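Local coordinates for protein (hdlp (histone deacetylase-like protein)) (Aquifex aeolicus, PDB 1C3P) that probably removes acetyl groups from acetylated lysine or related substrates, as a zinc-dependent member of the histone deacetylase family, at residues L205-E210 with N217-L222; I162-L167 with L252-T257. One frame throughout, in Å; residues are numbered along the deposited sequence.

Contact 1: L205-E210 with N217-L222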
loop_
_atom_site.group_PDB
_atom_site.type_symbol
_atom_site.label_atom_id
_atom_site.label_comp_id
_atom_site.label_asym_id
_atom_site.label_seq_id
_atom_site.Cartn_x
_atom_site.Cartn_y
_atom_site.Cartn_z
ATOM N N LEU A 205 -10.817 16.439 2.574
ATOM C CA LEU A 205 -12.160 15.979 2.234
ATOM C C LEU A 205 -12.816 16.695 1.069
ATOM O O LEU A 205 -13.598 16.092 0.348
ATOM C CB LEU A 205 -13.058 16.078 3.471
ATOM C CG LEU A 205 -14.538 15.716 3.343
ATOM C CD1 LEU A 205 -14.699 14.277 2.898
ATOM C CD2 LEU A 205 -15.197 15.943 4.689
ATOM N N GLU A 206 -12.480 17.967 0.860
ATOM C CA GLU A 206 -13.108 18.732 -0.222
ATOM C C GLU A 206 -12.553 18.433 -1.609
ATOM O O GLU A 206 -13.053 18.962 -2.604
ATOM C CB GLU A 206 -12.993 20.235 0.055
ATOM C CG GLU A 206 -13.008 20.569 1.531
ATOM C CD GLU A 206 -11.703 20.163 2.191
ATOM O OE1 GLU A 206 -11.654 20.049 3.430
ATOM O OE2 GLU A 206 -10.717 19.969 1.448
ATOM N N GLU A 207 -11.510 17.612 -1.689
ATOM C CA GLU A 207 -10.937 17.256 -2.988
ATOM C C GLU A 207 -11.759 16.096 -3.542
ATOM O O GLU A 207 -11.501 14.930 -3.220
ATOM C CB GLU A 207 -9.465 16.847 -2.818
ATOM C CG GLU A 207 -8.552 18.019 -2.443
ATOM C CD GLU A 207 -7.359 17.575 -1.643
ATOM O OE1 GLU A 207 -6.803 16.503 -1.948
ATOM O OE2 GLU A 207 -6.964 18.306 -0.719
ATOM N N ILE A 208 -12.743 16.413 -4.386
ATOM C CA ILE A 208 -13.607 15.377 -4.931
ATOM C C ILE A 208 -13.485 15.208 -6.436
ATOM O O ILE A 208 -14.341 14.614 -7.071
ATOM C CB ILE A 208 -15.094 15.639 -4.546
ATOM C CG1 ILE A 208 -15.230 15.762 -3.029
ATOM C CG2 ILE A 208 -15.971 14.493 -5.006
ATOM C CD1 ILE A 208 -16.633 16.044 -2.551
ATOM N N GLY A 209 -12.413 15.722 -7.021
ATOM C CA GLY A 209 -12.264 15.554 -8.451
ATOM C C GLY A 209 -12.457 16.853 -9.198
ATOM O O GLY A 209 -12.712 17.896 -8.588
ATOM N N GLU A 210 -12.396 16.761 -10.522
ATOM C CA GLU A 210 -12.485 17.919 -11.397
ATOM C C GLU A 210 -13.086 17.491 -12.737
ATOM O O GLU A 210 -12.874 16.358 -13.199
ATOM C CB GLU A 210 -11.053 18.419 -11.587
ATOM C CG GLU A 210 -10.834 19.762 -12.210
ATOM C CD GLU A 210 -9.351 20.114 -12.193
ATOM O OE1 GLU A 210 -8.553 19.352 -12.789
ATOM O OE2 GLU A 210 -8.984 21.137 -11.574
ATOM N N ASN A 217 -13.675 11.056 -6.573
ATOM C CA ASN A 217 -12.497 10.977 -5.726
ATOM C C ASN A 217 -13.059 11.238 -4.338
ATOM O O ASN A 217 -13.818 12.175 -4.150
ATOM C CB ASN A 217 -11.461 12.040 -6.088
ATOM C CG ASN A 217 -10.199 11.924 -5.246
ATOM O OD1 ASN A 217 -10.012 12.639 -4.249
ATOM N ND2 ASN A 217 -9.332 11.003 -5.629
ATOM N N LEU A 218 -12.701 10.407 -3.368
ATOM C CA LEU A 218 -13.238 10.597 -2.030
ATOM C C LEU A 218 -12.140 10.375 -1.019
ATOM O O LEU A 218 -11.621 9.260 -0.906
ATOM C CB LEU A 218 -14.373 9.593 -1.761
ATOM C CG LEU A 218 -15.371 9.943 -0.644
ATOM C CD1 LEU A 218 -16.151 8.700 -0.246
ATOM C CD2 LEU A 218 -14.671 10.489 0.554
ATOM N N ASN A 219 -11.777 11.436 -0.306
ATOM C CA ASN A 219 -10.761 11.352 0.738
ATOM C C ASN A 219 -11.453 11.359 2.091
ATOM O O ASN A 219 -12.342 12.170 2.327
ATOM C CB ASN A 219 -9.792 12.552 0.702
ATOM C CG ASN A 219 -8.906 12.563 -0.523
ATOM O OD1 ASN A 219 -8.476 11.507 -0.995
ATOM N ND2 ASN A 219 -8.585 13.762 -1.023
ATOM N N ILE A 220 -11.036 10.465 2.985
ATOM C CA ILE A 220 -11.627 10.406 4.323
ATOM C C ILE A 220 -10.454 10.691 5.285
ATOM O O ILE A 220 -9.756 9.774 5.727
ATOM C CB ILE A 220 -12.208 8.998 4.592
ATOM C CG1 ILE A 220 -13.277 8.639 3.542
ATOM C CG2 ILE A 220 -12.748 8.928 6.007
ATOM C CD1 ILE A 220 -14.584 9.422 3.634
ATOM N N PRO A 221 -10.228 11.971 5.634
ATOM C CA PRO A 221 -9.125 12.320 6.534
ATOM C C PRO A 221 -9.519 11.960 7.954
ATOM O O PRO A 221 -10.621 12.285 8.376
ATOM C CB PRO A 221 -8.987 13.845 6.338
ATOM C CG PRO A 221 -9.866 14.143 5.106
ATOM C CD PRO A 221 -10.983 13.184 5.298
ATOM N N LEU A 222 -8.620 11.294 8.682
ATOM C CA LEU A 222 -8.895 10.855 10.044
ATOM C C LEU A 222 -7.909 11.419 11.068
ATOM O O LEU A 222 -6.758 11.697 10.748
ATOM C CB LEU A 222 -8.905 9.332 10.081
ATOM C CG LEU A 222 -10.037 8.808 9.184
ATOM C CD1 LEU A 222 -9.902 7.296 8.980
ATOM C CD2 LEU A 222 -11.373 9.153 9.817
HETATM O O HOH W 1 -12.925 13.743 -1.117
#

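Contact 2: I162-L167 with L252-T257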
loop_
_atom_site.group_PDB
_atom_site.type_symbol
_atom_site.label_atom_id
_atom_site.label_comp_id
_atom_site.label_asym_id
_atom_site.label_seq_id
_atom_site.Cartn_x
_atom_site.Cartn_y
_atom_site.Cartn_z
ATOM N N ILE A 162 -13.343 1.443 -12.893
ATOM C CA ILE A 162 -12.349 0.837 -12.010
ATOM C C ILE A 162 -12.315 1.564 -10.671
ATOM O O ILE A 162 -12.258 2.774 -10.632
ATOM C CB ILE A 162 -10.981 0.926 -12.697
ATOM C CG1 ILE A 162 -11.073 0.206 -14.045
ATOM C CG2 ILE A 162 -9.909 0.325 -11.819
ATOM C CD1 ILE A 162 -9.932 0.470 -14.976
ATOM N N LEU A 163 -12.359 0.817 -9.575
ATOM C CA LEU A 163 -12.346 1.432 -8.261
ATOM C C LEU A 163 -11.026 1.117 -7.597
ATOM O O LEU A 163 -10.551 -0.004 -7.680
ATOM C CB LEU A 163 -13.494 0.870 -7.407
ATOM C CG LEU A 163 -13.506 1.143 -5.898
ATOM C CD1 LEU A 163 -13.698 2.641 -5.657
ATOM C CD2 LEU A 163 -14.605 0.340 -5.229
ATOM N N TYR A 164 -10.427 2.117 -6.965
ATOM C CA TYR A 164 -9.182 1.920 -6.228
ATOM C C TYR A 164 -9.462 2.329 -4.783
ATOM O O TYR A 164 -9.984 3.417 -4.524
ATOM C CB TYR A 164 -8.076 2.794 -6.804
ATOM C CG TYR A 164 -6.788 2.708 -6.023
ATOM C CD1 TYR A 164 -5.952 1.587 -6.090
ATOM C CD2 TYR A 164 -6.412 3.760 -5.203
ATOM C CE1 TYR A 164 -4.755 1.550 -5.340
ATOM C CE2 TYR A 164 -5.256 3.732 -4.472
ATOM C CZ TYR A 164 -4.431 2.644 -4.538
ATOM O OH TYR A 164 -3.268 2.713 -3.797
ATOM N N ILE A 165 -9.139 1.453 -3.834
ATOM C CA ILE A 165 -9.368 1.739 -2.421
ATOM C C ILE A 165 -8.003 1.691 -1.736
ATOM O O ILE A 165 -7.273 0.707 -1.859
ATOM C CB ILE A 165 -10.296 0.697 -1.782
ATOM C CG1 ILE A 165 -11.640 0.675 -2.519
ATOM C CG2 ILE A 165 -10.464 0.998 -0.300
ATOM C CD1 ILE A 165 -12.514 -0.543 -2.175
ATOM N N ASP A 166 -7.679 2.752 -1.010
ATOM C CA ASP A 166 -6.377 2.877 -0.368
ATOM C C ASP A 166 -6.492 2.938 1.158
ATOM O O ASP A 166 -6.903 3.949 1.738
ATOM C CB ASP A 166 -5.687 4.138 -0.944
ATOM C CG ASP A 166 -4.223 4.253 -0.547
ATOM O OD1 ASP A 166 -3.955 4.401 0.661
ATOM O OD2 ASP A 166 -3.348 4.196 -1.453
ATOM N N LEU A 167 -6.117 1.852 1.825
ATOM C CA LEU A 167 -6.217 1.809 3.281
ATOM C C LEU A 167 -4.950 2.191 4.035
ATOM O O LEU A 167 -4.907 2.122 5.267
ATOM C CB LEU A 167 -6.695 0.421 3.731
ATOM C CG LEU A 167 -8.079 0.071 3.162
ATOM C CD1 LEU A 167 -8.552 -1.240 3.770
ATOM C CD2 LEU A 167 -9.092 1.183 3.476
ATOM N N LEU A 252 -9.133 -2.444 -7.074
ATOM C CA LEU A 252 -7.828 -2.766 -6.501
ATOM C C LEU A 252 -7.848 -2.170 -5.103
ATOM O O LEU A 252 -8.444 -1.110 -4.875
ATOM C CB LEU A 252 -6.664 -2.145 -7.298
ATOM C CG LEU A 252 -6.567 -2.559 -8.763
ATOM C CD1 LEU A 252 -7.465 -1.659 -9.587
ATOM C CD2 LEU A 252 -5.132 -2.408 -9.240
ATOM N N LEU A 253 -7.202 -2.861 -4.179
ATOM C CA LEU A 253 -7.154 -2.471 -2.769
ATOM C C LEU A 253 -5.707 -2.458 -2.308
ATOM O O LEU A 253 -4.991 -3.436 -2.514
ATOM C CB LEU A 253 -7.945 -3.506 -1.950
ATOM C CG LEU A 253 -7.853 -3.541 -0.429
ATOM C CD1 LEU A 253 -8.458 -2.256 0.126
ATOM C CD2 LEU A 253 -8.628 -4.766 0.110
ATOM N N GLN A 254 -5.276 -1.364 -1.684
ATOM C CA GLN A 254 -3.897 -1.279 -1.210
ATOM C C GLN A 254 -3.966 -1.406 0.303
ATOM O O GLN A 254 -4.805 -0.791 0.990
ATOM C CB GLN A 254 -3.221 0.030 -1.697
ATOM C CG GLN A 254 -3.214 1.199 -0.749
ATOM C CD GLN A 254 -1.889 1.363 -0.010
ATOM O OE1 GLN A 254 -0.862 1.774 -0.588
ATOM N NE2 GLN A 254 -1.902 1.042 1.276
ATOM N N LEU A 255 -3.068 -2.234 0.820
ATOM C CA LEU A 255 -3.054 -2.589 2.223
ATOM C C LEU A 255 -1.797 -2.285 3.003
ATOM O O LEU A 255 -1.219 -3.197 3.606
ATOM C CB LEU A 255 -3.351 -4.095 2.296
ATOM C CG LEU A 255 -4.663 -4.442 1.593
ATOM C CD1 LEU A 255 -4.710 -5.908 1.219
ATOM C CD2 LEU A 255 -5.815 -4.052 2.508
ATOM N N GLY A 256 -1.365 -1.026 3.014
ATOM C CA GLY A 256 -0.178 -0.689 3.786
ATOM C C GLY A 256 -0.431 -0.986 5.258
ATOM O O GLY A 256 -1.566 -0.871 5.729
ATOM N N THR A 257 0.618 -1.363 5.989
ATOM C CA THR A 257 0.464 -1.684 7.404
ATOM C C THR A 257 0.786 -0.513 8.319
ATOM O O THR A 257 0.761 -0.654 9.539
ATOM C CB THR A 257 1.349 -2.897 7.816
ATOM O OG1 THR A 257 2.730 -2.589 7.606
ATOM C CG2 THR A 257 0.977 -4.125 6.985
#

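Contact 1: L205-E210 with N217-L222
The carboxylate of E207 and the side-chain amide of N219 cross obliquely, their planes 83° apart, with E207 OE1 at 3.4 Å and E207 CB at 3.7 Å from N219 ND2. They join an irregular loop to strand 217-222, an edge strand of the parallel sheet of the arginase-deacetylase fold. Firmer partners fix both groups: the carboxylate receives the backbone N-H groups of G203 and F204 and the amide of Q176, while N219 ND2 donates to Q176 OE1 and F204 O. A glutamate suits this loop because its two oxygens can gather several donors, and an asparagine suits the strand because its amide can reach a carbonyl. Next to them comes the puckered ring of P221, whose CG sits 3.5 Å from L205 N and whose CD lies beside L205 CB.

The strand pairs with strand 185-192 along one edge, and the loop 205-210 runs nearly antiparallel past the other. The two backbones are joined through a water, which donates to L205 O and E207 O, each at 2.8 Å, and accepts from N219 N at 2.7 Å. Farther along, I208 CA points its hydrogen at N217 O across 3.3 Å. G209 follows with a positive phi of 109°, where a side chain would jam against the carbonyl O of I208, and its N lies near N217 CB. With CG anti to the backbone N (chi1 177°), L205 directs its branches beside the strand. There the methyl CD1 of L205 rests 3.2 Å from N219 O, a buried carbonyl oxygen with no polar partner.

Contact 2: I162-L167 with L252-T257
D166 and Q254 lie stacked, their carboxylate and amide planes 23° apart; a glutamine, long and flexible, can fold back over the acid in this way, and it also touches D168. Y164 has CG anti to the backbone N (chi1 176°), which carries its ring past L252 CB and brings its OH within 3.4 Å of Q254 CB. Were Q254 cut back to an alanine, the D166 carboxylate would probably lose its stacking partner and the Y164 hydroxyl the chain beside it. Farther back, L252 CD1 reaches I162 CG2.

Y164, D166, L252 and Q254 share one face of two neighbouring parallel strands, 162-166 and 252-254, inside the arginase-deacetylase sheet, their axes 12° apart. L252 N donates to L163 O and I165 N to L252 O, both at 2.9 Å; Q254 N to I165 O and L167 N to Q254 O continue the ladder. On the opposite face, L253 CD1 sits 3.8 Å from I165 CG2, aliphatic groups suited to the cover of V282 and F279 from helix 272-286. Past the strand end, L167 CD1 meets L253 CD1 and L255 CD2. Beyond come D168 and D258, which bind zinc in another structure of this protein, though none is bound here; D166 OD1 accepts a weak hydrogen bond from D168 N.

How the contacts relate
Both contacts belong to the same parallel sheet, contact 2 in its interior and contact 1 at one of its edge strands, with centres 15 Å apart and no direct touch. Strand 185-192 lies between them, flanked by 162-166 and 217-222. All the touching residues of contact 2 are buried, and direct backbone hydrogen bonds carry it between true strands. Contact 1 is partly buried and sets an irregular loop against a strand edge, and a water bridges the backbones. The chemistry follows place: aliphatic cover and a polar cluster beside the zinc-site residues inside, glutamate, asparagine, proline and glycine at the margin. There the side chains of D168 and H170 lie about 11 Å from that of N219.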